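Local coordinates for T-cell surface glycoprotein CD1A1 antigen (Gallus gallus, PDB 3JVG) that probably binds lipid antigens in an MHC class I-like groove and displays them on the cell surface to T cells, at residues Leu10-Thr15 with Val22-Leu27; Gly43-Tyr48 with Ser66-Tyr71; Arg53-Lys58 with Leu166-Gln171; Ala125-Gln130 with Lys139-Met144. All blocks are in the same frame, centred on the assembly; numbering follows the deposited sequence.

Contact 1 (Leu10-Thr15 with Val22-Leu27)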
loop_
_atom_site.group_PDB
_atom_site.type_symbol
_atom_site.label_atom_id
_atom_site.label_comp_id
_atom_site.label_asym_id
_atom_site.label_seq_id
_atom_site.Cartn_x
_atom_site.Cartn_y
_atom_site.Cartn_z
ATOM N N LEU A 10 -1.198 11.343 -4.695
ATOM C CA LEU A 10 -1.939 10.823 -5.826
ATOM C C LEU A 10 -1.043 9.864 -6.563
ATOM O O LEU A 10 0.081 10.240 -6.969
ATOM C CB LEU A 10 -2.342 11.948 -6.775
ATOM C CG LEU A 10 -3.211 13.079 -6.178
ATOM C CD1 LEU A 10 -3.446 14.165 -7.250
ATOM C CD2 LEU A 10 -4.586 12.526 -5.641
ATOM N N LEU A 11 -1.563 8.675 -6.807
ATOM C CA LEU A 11 -0.837 7.625 -7.484
ATOM C C LEU A 11 -1.529 7.326 -8.815
ATOM O O LEU A 11 -2.790 7.209 -8.912
ATOM C CB LEU A 11 -0.905 6.389 -6.608
ATOM C CG LEU A 11 -0.207 6.367 -5.240
ATOM C CD1 LEU A 11 -0.277 4.915 -4.644
ATOM C CD2 LEU A 11 1.368 6.921 -5.301
ATOM N N HIS A 12 -0.745 7.150 -9.847
ATOM C CA HIS A 12 -1.302 6.763 -11.133
ATOM C C HIS A 12 -0.416 5.661 -11.728
ATOM O O HIS A 12 0.817 5.592 -11.460
ATOM C CB HIS A 12 -1.383 8.022 -11.994
ATOM C CG HIS A 12 -1.081 7.838 -13.461
ATOM N ND1 HIS A 12 0.199 7.957 -13.980
ATOM C CD2 HIS A 12 -1.904 7.666 -14.532
ATOM C CE1 HIS A 12 0.154 7.821 -15.295
ATOM N NE2 HIS A 12 -1.106 7.632 -15.656
ATOM N N PHE A 13 -1.022 4.746 -12.476
ATOM C CA PHE A 13 -0.203 3.777 -13.210
ATOM C C PHE A 13 -0.860 3.458 -14.510
ATOM O O PHE A 13 -2.086 3.600 -14.642
ATOM C CB PHE A 13 0.069 2.490 -12.450
ATOM C CG PHE A 13 -1.177 1.786 -11.903
ATOM C CD1 PHE A 13 -1.769 0.741 -12.612
ATOM C CD2 PHE A 13 -1.686 2.127 -10.643
ATOM C CE1 PHE A 13 -2.863 0.079 -12.130
ATOM C CE2 PHE A 13 -2.809 1.457 -10.123
ATOM C CZ PHE A 13 -3.389 0.438 -10.871
ATOM N N ALA A 14 -0.040 3.019 -15.471
ATOM C CA ALA A 14 -0.508 2.727 -16.828
ATOM C C ALA A 14 0.301 1.609 -17.462
ATOM O O ALA A 14 1.541 1.657 -17.528
ATOM C CB ALA A 14 -0.453 3.985 -17.690
ATOM N N THR A 15 -0.393 0.582 -17.912
ATOM C CA THR A 15 0.249 -0.442 -18.691
ATOM C C THR A 15 -0.035 -0.146 -20.162
ATOM O O THR A 15 -1.194 -0.212 -20.624
ATOM C CB THR A 15 -0.320 -1.858 -18.359
ATOM O OG1 THR A 15 -0.213 -2.099 -16.962
ATOM C CG2 THR A 15 0.450 -2.890 -19.077
ATOM N N VAL A 22 -4.217 1.193 -23.560
ATOM C CA VAL A 22 -3.580 1.426 -22.260
ATOM C C VAL A 22 -4.550 1.247 -21.084
ATOM O O VAL A 22 -5.647 1.774 -21.091
ATOM C CB VAL A 22 -2.727 2.755 -22.246
ATOM C CG1 VAL A 22 -3.248 3.777 -23.224
ATOM C CG2 VAL A 22 -2.454 3.329 -20.848
ATOM N N LEU A 23 -4.131 0.472 -20.090
ATOM C CA LEU A 23 -4.956 0.238 -18.908
ATOM C C LEU A 23 -4.431 1.114 -17.771
ATOM O O LEU A 23 -3.295 0.938 -17.325
ATOM C CB LEU A 23 -4.935 -1.229 -18.499
ATOM C CG LEU A 23 -4.912 -2.292 -19.603
ATOM C CD1 LEU A 23 -4.667 -3.693 -19.009
ATOM C CD2 LEU A 23 -6.189 -2.285 -20.486
ATOM N N VAL A 24 -5.256 2.059 -17.327
ATOM C CA VAL A 24 -4.827 3.062 -16.379
ATOM C C VAL A 24 -5.471 2.778 -15.039
ATOM O O VAL A 24 -6.614 2.305 -14.968
ATOM C CB VAL A 24 -5.273 4.452 -16.863
ATOM C CG1 VAL A 24 -4.810 5.545 -15.924
ATOM C CG2 VAL A 24 -4.759 4.733 -18.301
ATOM N N GLY A 25 -4.791 3.089 -13.963
ATOM C CA GLY A 25 -5.487 3.129 -12.689
ATOM C C GLY A 25 -4.940 4.295 -11.892
ATOM O O GLY A 25 -3.883 4.813 -12.221
ATOM N N GLY A 26 -5.676 4.727 -10.868
ATOM C CA GLY A 26 -5.134 5.705 -9.946
ATOM C C GLY A 26 -5.837 5.758 -8.618
ATOM O O GLY A 26 -7.037 5.406 -8.524
ATOM N N LEU A 27 -5.112 6.224 -7.608
ATOM C CA LEU A 27 -5.553 6.283 -6.213
ATOM C C LEU A 27 -5.157 7.587 -5.585
ATOM O O LEU A 27 -4.091 8.142 -5.921
ATOM C CB LEU A 27 -4.853 5.181 -5.394
ATOM C CG LEU A 27 -5.561 3.932 -4.886
ATOM C CD1 LEU A 27 -4.785 3.310 -3.676
ATOM C CD2 LEU A 27 -7.024 4.164 -4.489
HETATM O O HOH W 1 -2.035 -0.902 -15.513
#
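The ring of Phe13 lies flat over Gly25, whose CA sits 4.0 Å from the ring centroid in a CH-pi contact. Glycine suits this place because its bare backbone makes the hollow that the ring occupies. Phe13 CG stands between the backbone N and the carbonyl carbon (chi1 53°), and this folds the ring back over the partner strand. Beneath it the main chains are joined both ways, Phe13 N to Gly25 O at 2.9 Å and Gly25 N to Phe13 O at 2.8 Å. They belong to the antiparallel hairpin of strands 6-18 and 21-30, part of the floor of the MHC class I-like platform. On the Phe13 face, Leu11, Thr15 and Leu27 pack against another protein chain, and an aromatic side chain of that chain meets the Phe13 ring edge-to-face. The opposite face lies under helix 58-82. There the small Ala14 CB leaves room for Val22 CG2, 3.8 Å away, while Val24 CG1 leans on His12 CD2 at 3.9 Å; a hydrogen bond between His12 ND1 and Ser93 OG holds the imidazole. Back beside Phe13, a water in the plane of its ring bonds Thr15 OG1 at 2.6 Å and donates to Leu23 O at 2.9 Å.

Contact 2 (Gly43-Tyr48 with Ser66-Tyr71)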
loop_
_atom_site.group_PDB
_atom_site.type_symbol
_atom_site.label_atom_id
_atom_site.label_comp_id
_atom_site.label_asym_id
_atom_site.label_seq_id
_atom_site.Cartn_x
_atom_site.Cartn_y
_atom_site.Cartn_z
ATOM N N GLY A 43 -13.083 5.860 -16.185
ATOM C CA GLY A 43 -12.183 6.955 -15.852
ATOM C C GLY A 43 -12.802 8.045 -14.981
ATOM O O GLY A 43 -12.198 9.120 -14.814
ATOM N N ASN A 44 -13.992 7.773 -14.435
ATOM C CA ASN A 44 -14.666 8.693 -13.526
ATOM C C ASN A 44 -14.081 8.498 -12.151
ATOM O O ASN A 44 -13.711 7.379 -11.792
ATOM C CB ASN A 44 -16.182 8.421 -13.442
ATOM C CG ASN A 44 -16.959 8.904 -14.675
ATOM O OD1 ASN A 44 -18.094 8.441 -14.906
ATOM N ND2 ASN A 44 -16.365 9.815 -15.466
ATOM N N ILE A 45 -13.986 9.584 -11.393
ATOM C CA ILE A 45 -13.437 9.521 -10.076
ATOM C C ILE A 45 -14.476 9.027 -9.115
ATOM O O ILE A 45 -15.634 9.404 -9.210
ATOM C CB ILE A 45 -12.898 10.843 -9.649
ATOM C CG1 ILE A 45 -11.532 11.026 -10.318
ATOM C CG2 ILE A 45 -12.786 10.935 -8.136
ATOM C CD1 ILE A 45 -11.505 12.075 -11.461
ATOM N N ARG A 46 -14.043 8.182 -8.190
ATOM C CA ARG A 46 -14.907 7.623 -7.145
ATOM C C ARG A 46 -14.392 8.169 -5.828
ATOM O O ARG A 46 -13.182 8.214 -5.633
ATOM C CB ARG A 46 -14.772 6.087 -7.130
ATOM C CG ARG A 46 -15.176 5.412 -8.456
ATOM C CD ARG A 46 -14.896 3.882 -8.452
ATOM N N TYR A 47 -15.305 8.544 -4.937
ATOM C CA TYR A 47 -15.001 9.178 -3.654
ATOM C C TYR A 47 -15.375 8.249 -2.550
ATOM O O TYR A 47 -16.501 7.798 -2.473
ATOM C CB TYR A 47 -15.818 10.460 -3.465
ATOM C CG TYR A 47 -15.529 11.513 -4.491
ATOM C CD1 TYR A 47 -16.231 11.558 -5.695
ATOM C CD2 TYR A 47 -14.528 12.464 -4.267
ATOM C CE1 TYR A 47 -15.953 12.528 -6.643
ATOM C CE2 TYR A 47 -14.240 13.420 -5.214
ATOM C CZ TYR A 47 -14.960 13.445 -6.392
ATOM O OH TYR A 47 -14.645 14.390 -7.325
ATOM N N TYR A 48 -14.424 7.919 -1.696
ATOM C CA TYR A 48 -14.638 6.859 -0.697
ATOM C C TYR A 48 -14.991 7.396 0.700
ATOM O O TYR A 48 -15.477 6.655 1.532
ATOM C CB TYR A 48 -13.348 6.048 -0.546
ATOM C CG TYR A 48 -12.919 5.202 -1.742
ATOM C CD1 TYR A 48 -13.831 4.829 -2.751
ATOM C CD2 TYR A 48 -11.615 4.698 -1.822
ATOM C CE1 TYR A 48 -13.452 4.020 -3.806
ATOM C CE2 TYR A 48 -11.238 3.877 -2.876
ATOM C CZ TYR A 48 -12.163 3.558 -3.866
ATOM O OH TYR A 48 -11.788 2.755 -4.907
ATOM N N SER A 66 -11.493 17.237 -13.974
ATOM C CA SER A 66 -11.003 17.559 -15.295
ATOM C C SER A 66 -9.471 17.615 -15.375
ATOM O O SER A 66 -8.911 17.181 -16.370
ATOM C CB SER A 66 -11.657 18.874 -15.799
ATOM O OG SER A 66 -11.160 19.230 -17.084
ATOM N N SER A 67 -8.783 18.154 -14.365
ATOM C CA SER A 67 -7.313 18.131 -14.368
ATOM C C SER A 67 -6.747 16.713 -14.213
ATOM O O SER A 67 -5.803 16.346 -14.903
ATOM C CB SER A 67 -6.747 19.026 -13.287
ATOM O OG SER A 67 -7.193 20.368 -13.492
ATOM N N ILE A 68 -7.328 15.909 -13.322
ATOM C CA ILE A 68 -6.953 14.508 -13.260
ATOM C C ILE A 68 -7.114 13.789 -14.603
ATOM O O ILE A 68 -6.162 13.127 -15.070
ATOM C CB ILE A 68 -7.662 13.758 -12.115
ATOM C CG1 ILE A 68 -7.126 14.255 -10.757
ATOM C CG2 ILE A 68 -7.430 12.290 -12.239
ATOM C CD1 ILE A 68 -7.965 13.732 -9.530
ATOM N N LYS A 69 -8.280 13.938 -15.236
ATOM C CA LYS A 69 -8.567 13.212 -16.450
ATOM C C LYS A 69 -7.657 13.696 -17.589
ATOM O O LYS A 69 -7.211 12.870 -18.396
ATOM C CB LYS A 69 -10.023 13.348 -16.841
ATOM C CG LYS A 69 -11.008 12.729 -15.843
ATOM C CD LYS A 69 -12.492 13.019 -16.269
ATOM C CE LYS A 69 -13.448 11.973 -15.629
ATOM N NZ LYS A 69 -14.909 12.237 -15.948
ATOM N N SER A 70 -7.368 15.005 -17.654
ATOM C CA SER A 70 -6.429 15.529 -18.653
ATOM C C SER A 70 -5.048 14.979 -18.377
ATOM O O SER A 70 -4.334 14.600 -19.320
ATOM C CB SER A 70 -6.346 17.076 -18.663
ATOM O OG SER A 70 -7.616 17.673 -18.853
ATOM N N TYR A 71 -4.646 14.930 -17.099
ATOM C CA TYR A 71 -3.323 14.420 -16.797
ATOM C C TYR A 71 -3.184 13.012 -17.381
ATOM O O TYR A 71 -2.237 12.726 -18.118
ATOM C CB TYR A 71 -3.038 14.407 -15.289
ATOM C CG TYR A 71 -1.703 13.754 -14.928
ATOM C CD1 TYR A 71 -0.518 14.489 -14.984
ATOM C CD2 TYR A 71 -1.627 12.412 -14.560
ATOM C CE1 TYR A 71 0.722 13.927 -14.684
ATOM C CE2 TYR A 71 -0.379 11.814 -14.242
ATOM C CZ TYR A 71 0.782 12.589 -14.305
ATOM O OH TYR A 71 2.019 12.047 -13.995
#
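Ile45 and Ile68 meet through one methyl each, Ile45 CD1 lying 4.2 Å from Ile68 CG2. The beta-branched isoleucine fits both sites: it is at home in the short strand 45-47, and on the helix it offers a methyl close to the backbone. Ile68 CG2 is anti to its own backbone N, which turns that branch to the strand, while CG1 stands anti to the carbonyl carbon, beside the backbone N (chi1 -69°). Beside this apolar touch, Lys69 stretches out with its chain extended beyond CG. Its methylene CG comes within 4.5 Å of Ile45 CD1, and its CE passes 3.2 Å from Gly43 O. A long, flexible side chain with a greasy stem and a charged end is well suited to this surface position. Gly43 has a positive phi of 79°, which glycine adopts without strain, and so the chain can turn just before the strand.

In the next shell, Ile45 CG2 rests over one face of the Tyr47 ring, 3.7 Å above its plane, and Tyr47 OH is hydrogen-bonded to Glu65 OE2. The contact thus ties the edge of the sheet to the first long helix of the MHC class I-like platform. Strand 45-47 pairs with strand 33-38 at that edge, and Ile68 of helix 58-82 also touches Leu38 of the same neighbouring strand.

Contact 3 (Arg53-Lys58 with Leu166-Gln171)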
loop_
_atom_site.group_PDB
_atom_site.type_symbol
_atom_site.label_atom_id
_atom_site.label_comp_id
_atom_site.label_asym_id
_atom_site.label_seq_id
_atom_site.Cartn_x
_atom_site.Cartn_y
_atom_site.Cartn_z
ATOM N N ARG A 53 -16.464 15.380 -0.494
ATOM C CA ARG A 53 -17.272 16.239 -1.382
ATOM C C ARG A 53 -17.736 17.533 -0.758
ATOM O O ARG A 53 -17.671 18.535 -1.402
ATOM C CB ARG A 53 -18.468 15.503 -2.027
ATOM C CG ARG A 53 -18.072 14.408 -3.036
ATOM C CD ARG A 53 -17.320 14.984 -4.268
ATOM N NE ARG A 53 -18.217 15.778 -5.129
ATOM C CZ ARG A 53 -18.100 15.954 -6.451
ATOM N NH1 ARG A 53 -17.119 15.380 -7.140
ATOM N NH2 ARG A 53 -18.976 16.718 -7.090
ATOM N N PRO A 54 -18.163 17.535 0.521
ATOM C CA PRO A 54 -18.617 18.802 1.044
ATOM C C PRO A 54 -17.479 19.694 1.496
ATOM O O PRO A 54 -17.728 20.851 1.896
ATOM C CB PRO A 54 -19.462 18.387 2.270
ATOM C CG PRO A 54 -19.612 16.852 2.182
ATOM C CD PRO A 54 -18.357 16.452 1.506
ATOM N N SER A 55 -16.242 19.192 1.438
ATOM C CA SER A 55 -15.133 19.995 1.899
ATOM C C SER A 55 -14.769 21.073 0.890
ATOM O O SER A 55 -14.187 22.065 1.280
ATOM C CB SER A 55 -13.918 19.146 2.311
ATOM O OG SER A 55 -13.148 18.778 1.167
ATOM N N LEU A 56 -15.135 20.890 -0.382
ATOM C CA LEU A 56 -14.898 21.921 -1.422
ATOM C C LEU A 56 -16.175 22.112 -2.230
ATOM O O LEU A 56 -16.984 21.178 -2.310
ATOM C CB LEU A 56 -13.826 21.460 -2.396
ATOM C CG LEU A 56 -12.293 21.465 -2.264
ATOM C CD1 LEU A 56 -11.694 22.641 -1.442
ATOM C CD2 LEU A 56 -11.876 20.256 -1.804
ATOM N N PRO A 57 -16.377 23.306 -2.820
ATOM C CA PRO A 57 -17.551 23.449 -3.679
ATOM C C PRO A 57 -17.440 22.636 -4.972
ATOM O O PRO A 57 -16.343 22.353 -5.473
ATOM C CB PRO A 57 -17.624 24.969 -3.995
ATOM C CG PRO A 57 -16.340 25.580 -3.479
ATOM C CD PRO A 57 -15.526 24.522 -2.784
ATOM N N LYS A 58 -18.589 22.271 -5.486
ATOM C CA LYS A 58 -18.714 21.606 -6.748
ATOM C C LYS A 58 -17.722 22.126 -7.821
ATOM O O LYS A 58 -16.997 21.349 -8.393
ATOM C CB LYS A 58 -20.173 21.766 -7.204
ATOM C CG LYS A 58 -20.890 20.450 -7.546
ATOM C CD LYS A 58 -19.998 19.473 -8.383
ATOM C CE LYS A 58 -20.834 18.605 -9.357
ATOM N NZ LYS A 58 -20.043 17.427 -9.866
ATOM N N LEU A 166 -4.307 19.966 1.261
ATOM C CA LEU A 166 -3.859 19.170 2.405
ATOM C C LEU A 166 -4.368 19.754 3.742
ATOM O O LEU A 166 -5.039 19.029 4.499
ATOM C CB LEU A 166 -2.311 18.942 2.426
ATOM C CG LEU A 166 -1.755 18.095 3.580
ATOM C CD1 LEU A 166 -2.523 16.747 3.786
ATOM C CD2 LEU A 166 -0.236 17.827 3.546
ATOM N N ARG A 167 -4.084 21.045 4.012
ATOM C CA ARG A 167 -4.444 21.658 5.301
ATOM C C ARG A 167 -5.926 21.490 5.546
ATOM O O ARG A 167 -6.362 21.137 6.652
ATOM C CB ARG A 167 -4.147 23.141 5.352
ATOM C CG ARG A 167 -2.699 23.429 5.321
ATOM C CD ARG A 167 -2.413 24.891 5.663
ATOM N NE ARG A 167 -1.420 24.841 6.723
ATOM C CZ ARG A 167 -0.109 25.015 6.551
ATOM N NH1 ARG A 167 0.388 25.332 5.348
ATOM N NH2 ARG A 167 0.705 24.917 7.606
ATOM N N LEU A 168 -6.687 21.747 4.497
ATOM C CA LEU A 168 -8.115 21.618 4.539
ATOM C C LEU A 168 -8.597 20.167 4.761
ATOM O O LEU A 168 -9.573 19.949 5.487
ATOM C CB LEU A 168 -8.628 22.128 3.223
ATOM C CG LEU A 168 -10.035 21.734 2.889
ATOM C CD1 LEU A 168 -10.992 22.722 3.553
ATOM C CD2 LEU A 168 -10.097 21.850 1.402
ATOM N N PHE A 169 -7.941 19.193 4.118
ATOM C CA PHE A 169 -8.284 17.766 4.277
ATOM C C PHE A 169 -7.941 17.239 5.694
ATOM O O PHE A 169 -8.695 16.425 6.264
ATOM C CB PHE A 169 -7.572 16.909 3.201
ATOM C CG PHE A 169 -8.214 16.973 1.820
ATOM C CD1 PHE A 169 -9.332 17.783 1.573
ATOM C CD2 PHE A 169 -7.709 16.225 0.767
ATOM C CE1 PHE A 169 -9.943 17.811 0.322
ATOM C CE2 PHE A 169 -8.326 16.263 -0.503
ATOM C CZ PHE A 169 -9.452 17.063 -0.718
ATOM N N ILE A 170 -6.813 17.695 6.251
ATOM C CA ILE A 170 -6.485 17.409 7.657
ATOM C C ILE A 170 -7.649 17.825 8.584
ATOM O O ILE A 170 -8.011 17.079 9.498
ATOM C CB ILE A 170 -5.189 18.095 8.124
ATOM C CG1 ILE A 170 -3.986 17.596 7.307
ATOM C CG2 ILE A 170 -4.974 17.899 9.665
ATOM C CD1 ILE A 170 -2.716 18.408 7.547
ATOM N N GLN A 171 -8.247 18.988 8.321
ATOM C CA GLN A 171 -9.352 19.464 9.133
ATOM C C GLN A 171 -10.642 18.735 8.827
ATOM O O GLN A 171 -11.332 18.333 9.736
ATOM C CB GLN A 171 -9.579 20.983 8.997
ATOM C CG GLN A 171 -8.730 21.894 9.939
ATOM C CD GLN A 171 -8.261 21.193 11.227
ATOM O OE1 GLN A 171 -7.054 20.944 11.417
ATOM N NE2 GLN A 171 -9.218 20.840 12.094
#
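Leu56 reaches from the loop after helix 52-55 to Leu168 and Phe169 on helix 148-172, bridging the two halves of the MHC class I-like platform near one end of its pair of long helices. From CB, the torsion of -80° sets CG anti to the carbonyl carbon, and both methyls of the fork beyond it make contacts. The CD1 branch runs into Leu168 CD2 at 3.4 Å, a tight fit, shorter than an ordinary carbon-carbon contact. The CD2 branch comes to the rim of the Phe169 ring, 3.8 Å from CE1 and near the ring plane, the two side chains crossing at about a right angle; Leu56 CD2 also lies 4.0 Å from Leu168 CD2. A branched leucine fits here because its fork can fill the angle between two neighbours. Trp61 of helix 58-82 touches both Leu56 and Phe169.

Ser55 approaches the same ring edge with its hydroxyl, OG lying 3.5 Å from Phe169 CE1. The small serine lets the backbone come close, and its polar end turns back to bond Leu52 O, so the hydroxyl can lie against a hydrocarbon edge at little cost. Leu168 also uses its second methyl: CD1 lies 4.0 Å from Ser55 O.

Contact 4 (Ala125-Gln130 with Lys139-Met144); sequences AGTWDQ and KAEHLM. With NAG (2-acetamido-2-deoxy-beta-D-glucopyranose), chain H.
At the edge of the MHC class I-like platform, the last sheet strand, 127-130, lies beside helix 135-145, and Trp128 meets both Met144 and Glu141 there. Strand and helix segments run nearly antiparallel, at 173°, with axes 7.9 Å apart. Met144 CB sits over one face of the indole, 3.5 Å from Trp128 CD1 and 3.7 Å from the centroid of the five-membered ring. Its chain then bends at chi2 and chi3, leaving SD above the same ring but 5.2 Å from its centroid, a distant Met-aromatic contact. A broad tryptophan suits this site: its face takes the methionine, it meets Phe109 and Phe121 in edge-to-face ring contacts, and NE1 bonds Asn151 OD1. The amide of Asn151 also reaches Met144 O through ND2, so one side chain ties both partners.

Glu141 has CG anti to the backbone N (chi1 -171°) and then bends (chi2 -82°). Its CG comes 3.3 Å from Trp128 O, while its OE2 lies 3.2 Å from that oxygen, two acceptors whose closeness probably costs energy. Its CB packs 4.0 Å from Gln130 CB.

Away from the strand, the acetamide methyl C8 of a glycan sugar lies 3.8 Å from His142 CB; Asn146, a glycosylation site, is close by. At the start of the strand, Gly126 and Thr127 face Asn122 in a G1 beta bulge, glycine accepting the positive phi. The passage from a final edge strand into a broken second-half helix is the arrangement of the MHC class I alpha2 region.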
loop_
_atom_site.group_PDB
_atom_site.type_symbol
_atom_site.label_atom_id
_atom_site.label_comp_id
_atom_site.label_asym_id
_atom_site.label_seq_id
_atom_site.Cartn_x
_atom_site.Cartn_y
_atom_site.Cartn_z
ATOM N N ALA A 125 13.862 24.960 -9.205
ATOM C CA ALA A 125 14.272 25.330 -10.543
ATOM C C ALA A 125 13.094 25.223 -11.491
ATOM O O ALA A 125 13.158 25.699 -12.602
ATOM C CB ALA A 125 15.398 24.433 -11.004
ATOM N N GLY A 126 12.013 24.598 -11.056
ATOM C CA GLY A 126 10.906 24.378 -11.954
ATOM C C GLY A 126 11.372 23.631 -13.187
ATOM O O GLY A 126 11.071 24.024 -14.306
ATOM N N THR A 127 12.160 22.582 -13.006
ATOM C CA THR A 127 12.458 21.725 -14.140
ATOM C C THR A 127 12.462 20.227 -13.738
ATOM O O THR A 127 12.124 19.907 -12.600
ATOM C CB THR A 127 13.778 22.115 -14.771
ATOM O OG1 THR A 127 13.881 21.536 -16.104
ATOM C CG2 THR A 127 14.932 21.702 -13.834
ATOM N N TRP A 128 12.886 19.370 -14.676
ATOM C CA TRP A 128 12.961 17.919 -14.518
ATOM C C TRP A 128 14.356 17.335 -14.390
ATOM O O TRP A 128 15.245 17.672 -15.162
ATOM C CB TRP A 128 12.193 17.251 -15.649
ATOM C CG TRP A 128 10.719 17.667 -15.655
ATOM C CD1 TRP A 128 10.170 18.781 -16.267
ATOM C CD2 TRP A 128 9.635 16.994 -14.997
ATOM N NE1 TRP A 128 8.816 18.819 -16.050
ATOM C CE2 TRP A 128 8.457 17.757 -15.254
ATOM C CE3 TRP A 128 9.542 15.820 -14.200
ATOM C CZ2 TRP A 128 7.197 17.371 -14.784
ATOM C CZ3 TRP A 128 8.292 15.448 -13.716
ATOM C CH2 TRP A 128 7.134 16.234 -14.008
ATOM N N ASP A 129 14.533 16.462 -13.393
ATOM C CA ASP A 129 15.738 15.606 -13.270
ATOM C C ASP A 129 15.542 14.246 -13.961
ATOM O O ASP A 129 14.569 13.514 -13.684
ATOM C CB ASP A 129 16.162 15.386 -11.805
ATOM C CG ASP A 129 16.236 16.707 -10.978
ATOM O OD1 ASP A 129 16.423 17.805 -11.563
ATOM O OD2 ASP A 129 16.099 16.638 -9.719
ATOM N N GLN A 130 16.500 13.924 -14.838
ATOM C CA GLN A 130 16.605 12.628 -15.472
ATOM C C GLN A 130 17.049 11.639 -14.394
ATOM O O GLN A 130 18.093 11.851 -13.741
ATOM C CB GLN A 130 17.632 12.719 -16.618
ATOM C CG GLN A 130 17.872 11.418 -17.402
ATOM C CD GLN A 130 19.034 11.513 -18.449
ATOM O OE1 GLN A 130 19.380 12.573 -18.942
ATOM N NE2 GLN A 130 19.595 10.380 -18.787
ATOM N N LYS A 139 15.515 11.531 -23.267
ATOM C CA LYS A 139 14.538 12.167 -24.169
ATOM C C LYS A 139 13.431 12.809 -23.353
ATOM O O LYS A 139 13.118 13.984 -23.537
ATOM C CB LYS A 139 13.929 11.145 -25.103
ATOM C CG LYS A 139 12.965 11.695 -26.139
ATOM C CD LYS A 139 12.687 10.602 -27.207
ATOM C CE LYS A 139 11.617 11.020 -28.223
ATOM N NZ LYS A 139 11.610 10.094 -29.401
ATOM N N ALA A 140 12.870 12.049 -22.422
ATOM C CA ALA A 140 11.757 12.536 -21.599
ATOM C C ALA A 140 12.129 13.836 -20.876
ATOM O O ALA A 140 11.348 14.782 -20.832
ATOM C CB ALA A 140 11.358 11.460 -20.607
ATOM N N GLU A 141 13.355 13.904 -20.359
ATOM C CA GLU A 141 13.812 15.057 -19.617
ATOM C C GLU A 141 13.883 16.264 -20.533
ATOM O O GLU A 141 13.395 17.332 -20.198
ATOM C CB GLU A 141 15.161 14.800 -18.948
ATOM C CG GLU A 141 15.585 15.909 -17.976
ATOM C CD GLU A 141 16.236 17.095 -18.698
ATOM O OE1 GLU A 141 16.951 16.907 -19.719
ATOM O OE2 GLU A 141 16.022 18.236 -18.263
ATOM N N HIS A 142 14.441 16.091 -21.718
ATOM C CA HIS A 142 14.516 17.251 -22.625
ATOM C C HIS A 142 13.166 17.734 -23.128
ATOM O O HIS A 142 12.945 18.944 -23.290
ATOM C CB HIS A 142 15.452 16.939 -23.757
ATOM C CG HIS A 142 16.874 16.871 -23.320
ATOM N ND1 HIS A 142 17.556 15.684 -23.194
ATOM C CD2 HIS A 142 17.748 17.855 -22.968
ATOM C CE1 HIS A 142 18.793 15.936 -22.795
ATOM N NE2 HIS A 142 18.938 17.242 -22.650
ATOM N N LEU A 143 12.248 16.782 -23.314
ATOM C CA LEU A 143 10.901 17.082 -23.782
ATOM C C LEU A 143 10.159 17.904 -22.732
ATOM O O LEU A 143 9.590 18.948 -23.033
ATOM C CB LEU A 143 10.158 15.769 -24.083
ATOM C CG LEU A 143 8.659 15.822 -24.389
ATOM C CD1 LEU A 143 8.279 16.565 -25.727
ATOM C CD2 LEU A 143 8.102 14.412 -24.390
ATOM N N MET A 144 10.169 17.408 -21.496
ATOM C CA MET A 144 9.539 18.053 -20.358
ATOM C C MET A 144 10.250 19.354 -19.941
ATOM O O MET A 144 9.587 20.288 -19.438
ATOM C CB MET A 144 9.449 17.059 -19.185
ATOM C CG MET A 144 8.581 15.845 -19.461
ATOM S SD MET A 144 6.855 16.345 -19.809
ATOM C CE MET A 144 6.865 16.407 -21.584
HETATM C C1 NAG H . 13.086 21.715 -27.393
HETATM C C2 NAG H . 13.212 20.481 -28.297
HETATM C C3 NAG H . 14.146 20.660 -29.502
HETATM C C4 NAG H . 13.900 22.000 -30.214
HETATM C C5 NAG H . 13.987 23.081 -29.131
HETATM C C6 NAG H . 13.988 24.521 -29.651
HETATM C C7 NAG H . 12.883 18.258 -27.595
HETATM C C8 NAG H . 13.337 17.014 -26.884
HETATM N N2 NAG H . 13.671 19.320 -27.588
HETATM O O3 NAG H . 14.022 19.524 -30.349
HETATM O O4 NAG H . 14.790 22.219 -31.294
HETATM O O5 NAG H . 12.925 22.868 -28.221
HETATM O O6 NAG H . 12.724 25.142 -29.544
HETATM O O7 NAG H . 11.794 18.291 -28.152
#

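Overall arrangement
From the N terminus, contact 1 closes the first loop, the tight hairpin of strands 6-18 and 21-30. Contact 2 then joins edge strand 45-47 to helix 58-82; it touches contact 1, where His12 packs on Tyr71. Contact 3 begins inside the loop that contact 2 closes and ends far beyond it, so the two cross, touching through Tyr47 and Arg53. With 107 residues between its segments, contact 3 links the turn leading into the first long helix to the last part of helix 148-172. Contact 4 is nested within that long loop, joining strand 127-130, at the other edge of the sheet, to helix 135-145, some 32 Å between centres from contact 3. All four lie in the MHC-like domain.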